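SusD superfamily protein (PDB 3NQP) probably binds glycans at the outer membrane of Bacteroides fragilis, as SusD-family proteins do, handing them on for uptake. Local coordinates at residues Q41-F46 / G375-Y380; K33-A38 / I265-R270; G397-V402 / E427-T432. All blocks are in the same frame, centred on the assembly; numbering follows the deposited sequence.

Contact 1: residues Q41-F46 / G375-Y380; sequences QHTITF and GDYIFY
His42, Thr43 and Ile44, three consecutive residues of helix 39-48, meet Tyr377 and Phe379 of strand 377-381, and the pairing illustrates how a helix is fitted against a strand almost wholly by side chains. The His42 ring, swung out with CG anti to the backbone N (chi1 166°), lays CD2 over one face of Phe379, toward the rim of that ring, at 3.6 Å from Phe379 CE1. The two planes stand at 48°, an oblique pairing, with the ring centroids 4.5 Å apart. His42 ND1 turns to Asp130 of helix 110-135 in a hydrogen bond, which would limit the ring's rotation, while Phe126 of that helix meets both rings.

Thr43 touches both Tyr377 and Phe379. Its OG1 lies beside the backbone N (chi1 -69°), 3.7 Å from Phe379 CE1, and Thr43 CB packs 3.9 Å from Tyr377 CE2. The hydroxyl is not left bare among these carbons: a water stands 2.9 Å from Thr43 OG1 and donates to Ile378 O at 2.8 Å. This water lies at the edge of the Phe379 ring, in its plane. Ile44 crosses Tyr377 at about a right angle, Ile44 CG1 at the ring edge and 3.8 Å from Tyr377 OH, whose hydrogen-bond partner is Asn280.

The chemistry implies an apolar, aromatic seam in which one water gives Thr43 OG1 and a strand carbonyl their common polar link.

Contact 2: residues K33-A38 / I265-R270; sequences KHLRDA and IIFAIR. With EDO (1,2-ethanediol), chain G.
A helix packed crosswise on a two-stranded antiparallel sheet is the element here: helix 21-37 crosses strand 265-269, and the axes of 33-37 and 267-269 approach to 9.4 Å at 77°. Leu35 and Ile269 mesh at the centre. Leu35 CG lies 3.7 Å from Ile269 CD1, and the Leu35 CD2 branch reaches on to Phe267 CZ at 3.8 Å, approaching that ring obliquely. Phe267 in turn meets Trp198 edge-to-face.

Arg36 works in two ways. Its aliphatic part crosses Ile269 at about a right angle, with Arg36 CG pressed to 3.4 Å from Ile269 CG2. A bend at chi3 (64°) then turns the guanidinium back over its own helix, where NE and NH2 both grip Asp37 OD1 side-on in a salt bridge, NH2 at 3.0 Å, from one face of the carboxylate. The third nitrogen, Arg36 NH1, donates to a water 2.9 Å away, which donates to Arg270 O. Nearby, Lys33 NZ donates to O1 of a 1,2-ethanediol, probably from the crystallisation liquor, at 2.7 Å.

Ile266 and Phe267 both face Tyr380, so the strand carries a classic beta bulge. The whole is a helix-on-sheet packing, with apolar side chains inside and the Arg36-Asp37 salt bridge at the more open side.

Contact 3: residues G397-V402 / E427-T432; sequences GDNAAV and ETADFT
The first turn of helix 399-414 meets the loop that leads into helix 431-445 at this surface corner of the SusD-family region. Asn399 of that turn faces Thr428 and Ala429. With CG beside the backbone N and anti to the carbonyl carbon (chi1 -57°), its amide group is carried over the loop backbone: Asn399 CG stands 3.2 Å from Thr428 O and Asn399 ND2 3.7 Å from Ala429 CA. The amide oxygen does not bond to that carbonyl, since Asn399 OD1 and Thr428 O, 3.3 Å apart, are both acceptors. Thr428 O accepts a hydrogen bond from Asn434 ND2 of helix 431-445, whose side chain also touches Asn399.

What does link the two backbones is a water, which appears to donate to Asn399 O at 2.9 Å and accepts from Thr428 N at the same length. The Glu427 chain, with its unusual chi1 of 92°, brings the carboxylate up to Ala400 near the start of helix 399-414, Glu427 OE1 being 3.9 Å from Ala400 CB.

Each helix start has its own cap. Gly397, at positive phi, is the C-prime residue of the Schellman motif that closes helix 382-396, and Asp398 then serves as N-cap of the next helix, Asp398 OD1 accepting from Ala401 N at 3.1 Å, from above the carboxylate plane. Across the contact, Thr428 OG1 accepts from Asp430 N in a nearly straight bond (173°), forming an ST turn, and Asp430 is the N-cap of helix 431-445, with OD1 also bonded to Thr433 OG1.

The chemistry implies a hydrated polar join: the two Asp caps and the ST turn hold each side locally, the water spans the backbones, and the Glu427 carboxylate, set by the first turn of a helix, would probably be favoured by its dipole.

Contacts 1 and 2 form one buried unit, whereas contact 3 is a separate surface join whose nearest atoms lie about 18 and 17 Å from them. The first two use successive helices, 39-48 and 21-37 respectively, against neighbouring strands of the same small sheet, and their segments alternate along the chain. They also touch directly: Phe379 packs on Ile269, and Asp376 forms a salt bridge with Arg270. The chemistry follows depth. Contact 1, nearest the chain centre, is mainly aromatic; contact 2, farther out, is mainly aliphatic with a charged margin, and each has one bridging water. Contact 3 joins a helix start to a loop through backbone, the Asn399 amide, a carboxylate and water, with little apolar packing.

Contact 1: residues Q41-F46 / G375-Y380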
loop_
_atom_site.group_PDB
_atom_site.type_symbol
_atom_site.label_atom_id
_atom_site.label_comp_id
_atom_site.label_asym_id
_atom_site.label_seq_id
_atom_site.Cartn_x
_atom_site.Cartn_y
_atom_site.Cartn_z
ATOM N N GLN A 41 -2.658 -8.802 -2.060
ATOM C CA GLN A 41 -3.989 -8.325 -1.702
ATOM C C GLN A 41 -3.929 -7.004 -0.931
ATOM O O GLN A 41 -4.792 -6.126 -1.115
ATOM C CB GLN A 41 -4.738 -9.380 -0.875
ATOM C CG GLN A 41 -6.066 -8.951 -0.438
ATOM C CD GLN A 41 -6.835 -10.092 0.160
ATOM O OE1 GLN A 41 -7.674 -10.706 -0.521
ATOM N NE2 GLN A 41 -6.549 -10.407 1.442
ATOM N N HIS A 42 -2.969 -6.896 -0.018
ATOM C CA HIS A 42 -2.851 -5.714 0.829
ATOM C C HIS A 42 -2.538 -4.463 -0.017
ATOM O O HIS A 42 -3.170 -3.396 0.133
ATOM C CB HIS A 42 -1.796 -5.922 1.918
ATOM C CG HIS A 42 -1.393 -4.661 2.594
ATOM N ND1 HIS A 42 -2.171 -4.051 3.550
ATOM C CD2 HIS A 42 -0.310 -3.860 2.423
ATOM C CE1 HIS A 42 -1.584 -2.931 3.948
ATOM N NE2 HIS A 42 -0.460 -2.781 3.261
ATOM N N THR A 43 -1.553 -4.595 -0.900
ATOM C CA THR A 43 -1.012 -3.480 -1.625
ATOM C C THR A 43 -1.835 -3.230 -2.890
ATOM O O THR A 43 -2.315 -2.097 -3.127
ATOM C CB THR A 43 0.468 -3.738 -1.971
ATOM O OG1 THR A 43 1.244 -3.707 -0.757
ATOM C CG2 THR A 43 0.995 -2.740 -2.995
ATOM N N ILE A 44 -2.042 -4.266 -3.677
ATOM C CA ILE A 44 -2.690 -4.078 -5.004
ATOM C C ILE A 44 -4.231 -4.151 -4.851
ATOM O O ILE A 44 -4.922 -3.172 -5.101
ATOM C CB ILE A 44 -2.228 -5.054 -6.050
ATOM C CG1 ILE A 44 -0.685 -5.020 -6.232
ATOM C CG2 ILE A 44 -2.959 -4.789 -7.376
ATOM C CD1 ILE A 44 -0.068 -3.727 -6.781
ATOM N N THR A 45 -4.785 -5.277 -4.433
ATOM C CA THR A 45 -6.257 -5.414 -4.398
ATOM C C THR A 45 -6.934 -4.345 -3.542
ATOM O O THR A 45 -7.836 -3.663 -4.023
ATOM C CB THR A 45 -6.704 -6.839 -3.996
ATOM O OG1 THR A 45 -5.877 -7.756 -4.719
ATOM C CG2 THR A 45 -8.209 -7.074 -4.306
ATOM N N PHE A 46 -6.445 -4.173 -2.324
ATOM C CA PHE A 46 -7.026 -3.247 -1.353
ATOM C C PHE A 46 -6.508 -1.790 -1.562
ATOM O O PHE A 46 -7.282 -0.850 -1.581
ATOM C CB PHE A 46 -6.658 -3.676 0.048
ATOM C CG PHE A 46 -7.306 -4.942 0.536
ATOM C CD1 PHE A 46 -8.462 -5.475 -0.042
ATOM C CD2 PHE A 46 -6.821 -5.545 1.678
ATOM C CE1 PHE A 46 -9.065 -6.630 0.500
ATOM C CE2 PHE A 46 -7.447 -6.698 2.234
ATOM C CZ PHE A 46 -8.547 -7.248 1.617
ATOM N N GLY A 375 11.399 -8.452 -6.523
ATOM C CA GLY A 375 11.338 -7.147 -5.864
ATOM C C GLY A 375 10.580 -7.245 -4.529
ATOM O O GLY A 375 9.552 -7.894 -4.464
ATOM N N ASP A 376 11.095 -6.654 -3.460
ATOM C CA ASP A 376 10.411 -6.760 -2.160
ATOM C C ASP A 376 9.184 -5.860 -2.170
ATOM O O ASP A 376 9.158 -4.830 -2.876
ATOM C CB ASP A 376 11.324 -6.309 -1.012
ATOM C CG ASP A 376 12.334 -7.389 -0.563
ATOM O OD1 ASP A 376 12.340 -8.507 -1.138
ATOM O OD2 ASP A 376 13.128 -7.073 0.384
ATOM N N TYR A 377 8.149 -6.246 -1.420
ATOM C CA TYR A 377 6.952 -5.391 -1.311
ATOM C C TYR A 377 7.081 -4.452 -0.092
ATOM O O TYR A 377 6.895 -4.879 1.058
ATOM C CB TYR A 377 5.670 -6.275 -1.266
ATOM C CG TYR A 377 4.928 -6.348 -2.586
ATOM C CD1 TYR A 377 5.591 -6.645 -3.773
ATOM C CD2 TYR A 377 3.582 -6.030 -2.673
ATOM C CE1 TYR A 377 4.918 -6.679 -4.969
ATOM C CE2 TYR A 377 2.923 -6.027 -3.874
ATOM C CZ TYR A 377 3.573 -6.346 -5.012
ATOM O OH TYR A 377 2.884 -6.299 -6.198
ATOM N N ILE A 378 7.422 -3.187 -0.335
ATOM C CA ILE A 378 7.675 -2.231 0.770
ATOM C C ILE A 378 6.324 -1.793 1.272
ATOM O O ILE A 378 5.495 -1.369 0.457
ATOM C CB ILE A 378 8.450 -0.979 0.274
ATOM C CG1 ILE A 378 9.771 -1.429 -0.361
ATOM C CG2 ILE A 378 8.583 0.061 1.439
ATOM C CD1 ILE A 378 10.578 -0.385 -1.123
ATOM N N PHE A 379 6.077 -1.949 2.577
ATOM C CA PHE A 379 4.871 -1.470 3.215
ATOM C C PHE A 379 5.076 -0.076 3.812
ATOM O O PHE A 379 4.195 0.750 3.692
ATOM C CB PHE A 379 4.420 -2.434 4.327
ATOM C CG PHE A 379 3.783 -3.694 3.834
ATOM C CD1 PHE A 379 3.654 -3.985 2.486
ATOM C CD2 PHE A 379 3.335 -4.612 4.756
ATOM C CE1 PHE A 379 3.034 -5.167 2.076
ATOM C CE2 PHE A 379 2.713 -5.781 4.358
ATOM C CZ PHE A 379 2.560 -6.063 3.038
ATOM N N TYR A 380 6.216 0.182 4.458
ATOM C CA TYR A 380 6.517 1.527 4.972
ATOM C C TYR A 380 7.935 1.920 4.588
ATOM O O TYR A 380 8.845 1.141 4.844
ATOM C CB TYR A 380 6.428 1.592 6.477
ATOM C CG TYR A 380 5.092 1.259 7.023
ATOM C CD1 TYR A 380 4.002 2.109 6.779
ATOM C CD2 TYR A 380 4.871 0.096 7.740
ATOM C CE1 TYR A 380 2.774 1.845 7.252
ATOM C CE2 TYR A 380 3.583 -0.188 8.241
ATOM C CZ TYR A 380 2.538 0.693 7.979
ATOM O OH TYR A 380 1.250 0.488 8.447
HETATM O O HOH W 1 4.108 -3.196 -1.178
#

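Contact 2: residues K33-A38 / I265-R270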
loop_
_atom_site.group_PDB
_atom_site.type_symbol
_atom_site.label_atom_id
_atom_site.label_comp_id
_atom_site.label_asym_id
_atom_site.label_seq_id
_atom_site.Cartn_x
_atom_site.Cartn_y
_atom_site.Cartn_z
ATOM N N LYS A 33 5.852 -15.551 6.285
ATOM C CA LYS A 33 5.681 -16.026 4.921
ATOM C C LYS A 33 4.182 -15.965 4.553
ATOM O O LYS A 33 3.828 -15.739 3.409
ATOM C CB LYS A 33 6.255 -17.428 4.739
ATOM C CG LYS A 33 7.810 -17.481 4.956
ATOM C CD LYS A 33 8.440 -18.747 4.420
ATOM C CE LYS A 33 9.990 -18.793 4.635
ATOM N NZ LYS A 33 10.638 -17.439 4.925
ATOM N N HIS A 34 3.307 -16.176 5.524
ATOM C CA HIS A 34 1.876 -16.062 5.274
ATOM C C HIS A 34 1.520 -14.599 5.073
ATOM O O HIS A 34 0.579 -14.273 4.341
ATOM C CB HIS A 34 1.062 -16.641 6.442
ATOM C CG HIS A 34 0.936 -18.134 6.420
ATOM N ND1 HIS A 34 1.037 -18.909 7.560
ATOM C CD2 HIS A 34 0.711 -18.997 5.403
ATOM C CE1 HIS A 34 0.886 -20.182 7.245
ATOM N NE2 HIS A 34 0.685 -20.265 5.942
ATOM N N LEU A 35 2.257 -13.711 5.738
ATOM C CA LEU A 35 2.063 -12.291 5.541
ATOM C C LEU A 35 2.536 -11.961 4.111
ATOM O O LEU A 35 1.858 -11.210 3.411
ATOM C CB LEU A 35 2.845 -11.464 6.553
ATOM C CG LEU A 35 2.798 -9.954 6.472
ATOM C CD1 LEU A 35 1.356 -9.482 6.833
ATOM C CD2 LEU A 35 3.855 -9.334 7.374
ATOM N N ARG A 36 3.690 -12.500 3.701
ATOM C CA ARG A 36 4.168 -12.305 2.332
ATOM C C ARG A 36 3.078 -12.712 1.325
ATOM O O ARG A 36 2.817 -12.002 0.336
ATOM C CB ARG A 36 5.421 -13.144 2.085
ATOM C CG ARG A 36 5.935 -13.136 0.659
ATOM C CD ARG A 36 6.851 -14.317 0.365
ATOM N NE ARG A 36 6.105 -15.564 0.468
ATOM C CZ ARG A 36 6.612 -16.732 0.820
ATOM N NH1 ARG A 36 7.902 -16.869 1.108
ATOM N NH2 ARG A 36 5.801 -17.763 0.891
ATOM N N ASP A 37 2.459 -13.861 1.575
ATOM C CA ASP A 37 1.427 -14.378 0.690
ATOM C C ASP A 37 0.183 -13.468 0.610
ATOM O O ASP A 37 -0.553 -13.541 -0.354
ATOM C CB ASP A 37 0.969 -15.782 1.141
ATOM C CG ASP A 37 2.048 -16.857 0.960
ATOM O OD1 ASP A 37 3.086 -16.601 0.325
ATOM O OD2 ASP A 37 1.855 -17.948 1.506
ATOM N N ALA A 38 -0.046 -12.635 1.614
ATOM C CA ALA A 38 -1.157 -11.639 1.559
ATOM C C ALA A 38 -0.746 -10.267 1.053
ATOM O O ALA A 38 -1.585 -9.346 0.986
ATOM C CB ALA A 38 -1.793 -11.506 2.929
ATOM N N ILE A 265 13.946 2.239 3.939
ATOM C CA ILE A 265 12.900 1.270 4.203
ATOM C C ILE A 265 12.753 1.053 5.700
ATOM O O ILE A 265 13.743 0.995 6.415
ATOM C CB ILE A 265 13.200 -0.075 3.486
ATOM C CG1 ILE A 265 13.086 0.089 1.937
ATOM C CG2 ILE A 265 12.238 -1.207 3.942
ATOM C CD1 ILE A 265 13.463 -1.187 1.180
ATOM N N ILE A 266 11.504 0.955 6.157
ATOM C CA ILE A 266 11.166 0.622 7.531
ATOM C C ILE A 266 10.760 -0.867 7.610
ATOM O O ILE A 266 11.347 -1.640 8.358
ATOM C CB ILE A 266 9.990 1.475 8.070
ATOM C CG1 ILE A 266 10.422 2.915 8.363
ATOM C CG2 ILE A 266 9.518 0.916 9.382
ATOM C CD1 ILE A 266 10.054 3.986 7.382
ATOM N N PHE A 267 9.783 -1.261 6.810
ATOM C CA PHE A 267 9.366 -2.662 6.740
ATOM C C PHE A 267 8.954 -3.048 5.306
ATOM O O PHE A 267 8.182 -2.328 4.653
ATOM C CB PHE A 267 8.256 -2.996 7.760
ATOM C CG PHE A 267 7.759 -4.387 7.601
ATOM C CD1 PHE A 267 8.481 -5.442 8.108
ATOM C CD2 PHE A 267 6.573 -4.650 6.913
ATOM C CE1 PHE A 267 8.055 -6.754 7.935
ATOM C CE2 PHE A 267 6.166 -5.969 6.700
ATOM C CZ PHE A 267 6.914 -7.011 7.223
ATOM N N ALA A 268 9.513 -4.166 4.813
ATOM C CA ALA A 268 9.202 -4.699 3.492
ATOM C C ALA A 268 8.963 -6.216 3.586
ATOM O O ALA A 268 9.525 -6.867 4.472
ATOM C CB ALA A 268 10.394 -4.438 2.522
ATOM N N ILE A 269 8.136 -6.731 2.661
ATOM C CA ILE A 269 7.918 -8.142 2.440
ATOM C C ILE A 269 9.037 -8.679 1.524
ATOM O O ILE A 269 9.225 -8.189 0.425
ATOM C CB ILE A 269 6.563 -8.386 1.751
ATOM C CG1 ILE A 269 5.388 -7.952 2.661
ATOM C CG2 ILE A 269 6.423 -9.838 1.277
ATOM C CD1 ILE A 269 5.278 -8.704 3.989
ATOM N N ARG A 270 9.745 -9.688 1.990
ATOM C CA ARG A 270 10.854 -10.335 1.254
ATOM C C ARG A 270 10.373 -11.365 0.239
ATOM O O ARG A 270 9.721 -12.356 0.593
ATOM C CB ARG A 270 11.820 -10.990 2.268
ATOM C CG ARG A 270 13.062 -11.741 1.677
ATOM C CD ARG A 270 13.892 -10.857 0.708
ATOM N NE ARG A 270 14.277 -9.539 1.227
ATOM C CZ ARG A 270 15.292 -9.306 2.043
ATOM N NH1 ARG A 270 16.059 -10.305 2.496
ATOM N NH2 ARG A 270 15.511 -8.073 2.456
HETATM C C1 EDO G . 11.845 -13.983 4.928
HETATM O O1 EDO G . 11.197 -14.915 4.038
HETATM C C2 EDO G . 10.856 -13.516 5.990
HETATM O O2 EDO G . 10.498 -14.653 6.789
HETATM O O HOH W 2 10.000 -15.116 0.184
#

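Contact 3: residues G397-V402 / E427-T432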
loop_
_atom_site.group_PDB
_atom_site.type_symbol
_atom_site.label_atom_id
_atom_site.label_comp_id
_atom_site.label_asym_id
_atom_site.label_seq_id
_atom_site.Cartn_x
_atom_site.Cartn_y
_atom_site.Cartn_z
ATOM N N GLY A 397 -2.993 23.249 10.542
ATOM C CA GLY A 397 -2.790 24.581 10.005
ATOM C C GLY A 397 -1.323 24.994 9.828
ATOM O O GLY A 397 -1.037 26.187 9.655
ATOM N N ASP A 398 -0.404 24.027 9.894
ATOM C CA ASP A 398 1.043 24.276 9.817
ATOM C C ASP A 398 1.420 24.224 8.347
ATOM O O ASP A 398 2.017 23.255 7.825
ATOM C CB ASP A 398 1.820 23.254 10.634
ATOM C CG ASP A 398 3.298 23.631 10.839
ATOM O OD1 ASP A 398 3.794 24.461 10.097
ATOM O OD2 ASP A 398 3.937 23.039 11.710
ATOM N N ASN A 399 1.043 25.287 7.678
ATOM C CA ASN A 399 1.238 25.390 6.245
ATOM C C ASN A 399 2.693 25.328 5.834
ATOM O O ASN A 399 3.017 24.769 4.776
ATOM C CB ASN A 399 0.509 26.619 5.730
ATOM C CG ASN A 399 -0.981 26.551 6.087
ATOM O OD1 ASN A 399 -1.596 25.509 5.887
ATOM N ND2 ASN A 399 -1.520 27.597 6.723
ATOM N N ALA A 400 3.568 25.881 6.659
ATOM C CA ALA A 400 5.014 25.845 6.380
ATOM C C ALA A 400 5.496 24.389 6.420
ATOM O O ALA A 400 6.259 23.977 5.555
ATOM C CB ALA A 400 5.799 26.695 7.383
ATOM N N ALA A 401 4.990 23.587 7.352
ATOM C CA ALA A 401 5.408 22.170 7.460
ATOM C C ALA A 401 4.845 21.323 6.295
ATOM O O ALA A 401 5.529 20.423 5.797
ATOM C CB ALA A 401 5.017 21.522 8.854
ATOM N N VAL A 402 3.629 21.629 5.833
ATOM C CA VAL A 402 3.074 20.957 4.634
ATOM C C VAL A 402 4.062 21.073 3.480
ATOM O O VAL A 402 4.471 20.067 2.862
ATOM C CB VAL A 402 1.729 21.529 4.199
ATOM C CG1 VAL A 402 1.350 20.928 2.818
ATOM C CG2 VAL A 402 0.638 21.233 5.264
ATOM N N GLU A 427 4.219 27.674 -0.129
ATOM C CA GLU A 427 3.321 27.464 0.981
ATOM C C GLU A 427 2.020 28.225 0.757
ATOM O O GLU A 427 1.994 29.237 0.046
ATOM C CB GLU A 427 4.004 27.830 2.313
ATOM C CG GLU A 427 3.847 29.244 2.841
ATOM C CD GLU A 427 4.374 29.357 4.284
ATOM O OE1 GLU A 427 5.581 29.201 4.429
ATOM O OE2 GLU A 427 3.587 29.568 5.249
ATOM N N THR A 428 0.936 27.731 1.349
ATOM C CA THR A 428 -0.361 28.375 1.186
ATOM C C THR A 428 -1.243 28.058 2.353
ATOM O O THR A 428 -1.129 26.984 2.962
ATOM C CB THR A 428 -1.090 27.977 -0.105
ATOM O OG1 THR A 428 -2.365 28.649 -0.127
ATOM C CG2 THR A 428 -1.289 26.435 -0.207
ATOM N N ALA A 429 -2.149 28.993 2.647
ATOM C CA ALA A 429 -3.154 28.812 3.684
ATOM C C ALA A 429 -4.394 28.012 3.230
ATOM O O ALA A 429 -5.243 27.623 4.040
ATOM C CB ALA A 429 -3.595 30.198 4.236
ATOM N N ASP A 430 -4.481 27.752 1.939
ATOM C CA ASP A 430 -5.602 27.068 1.385
ATOM C C ASP A 430 -5.506 25.573 1.663
ATOM O O ASP A 430 -4.658 24.836 1.065
ATOM C CB ASP A 430 -5.658 27.315 -0.120
ATOM C CG ASP A 430 -6.949 26.799 -0.734
ATOM O OD1 ASP A 430 -6.930 25.747 -1.393
ATOM O OD2 ASP A 430 -7.975 27.425 -0.513
ATOM N N PHE A 431 -6.400 25.115 2.545
ATOM C CA PHE A 431 -6.441 23.720 2.941
ATOM C C PHE A 431 -6.562 22.806 1.730
ATOM O O PHE A 431 -5.868 21.791 1.634
ATOM C CB PHE A 431 -7.604 23.442 3.897
ATOM C CG PHE A 431 -7.656 22.017 4.379
ATOM C CD1 PHE A 431 -8.246 21.018 3.593
ATOM C CD2 PHE A 431 -7.131 21.670 5.616
ATOM C CE1 PHE A 431 -8.275 19.687 4.012
ATOM C CE2 PHE A 431 -7.166 20.317 6.048
ATOM C CZ PHE A 431 -7.753 19.335 5.231
ATOM N N THR A 432 -7.423 23.168 0.789
ATOM C CA THR A 432 -7.700 22.308 -0.357
ATOM C C THR A 432 -6.438 22.156 -1.204
ATOM O O THR A 432 -6.094 21.068 -1.677
ATOM C CB THR A 432 -8.841 22.864 -1.229
ATOM O OG1 THR A 432 -10.057 22.952 -0.452
ATOM C CG2 THR A 432 -9.117 21.935 -2.432
HETATM O O HOH W 3 1.528 25.083 2.311
#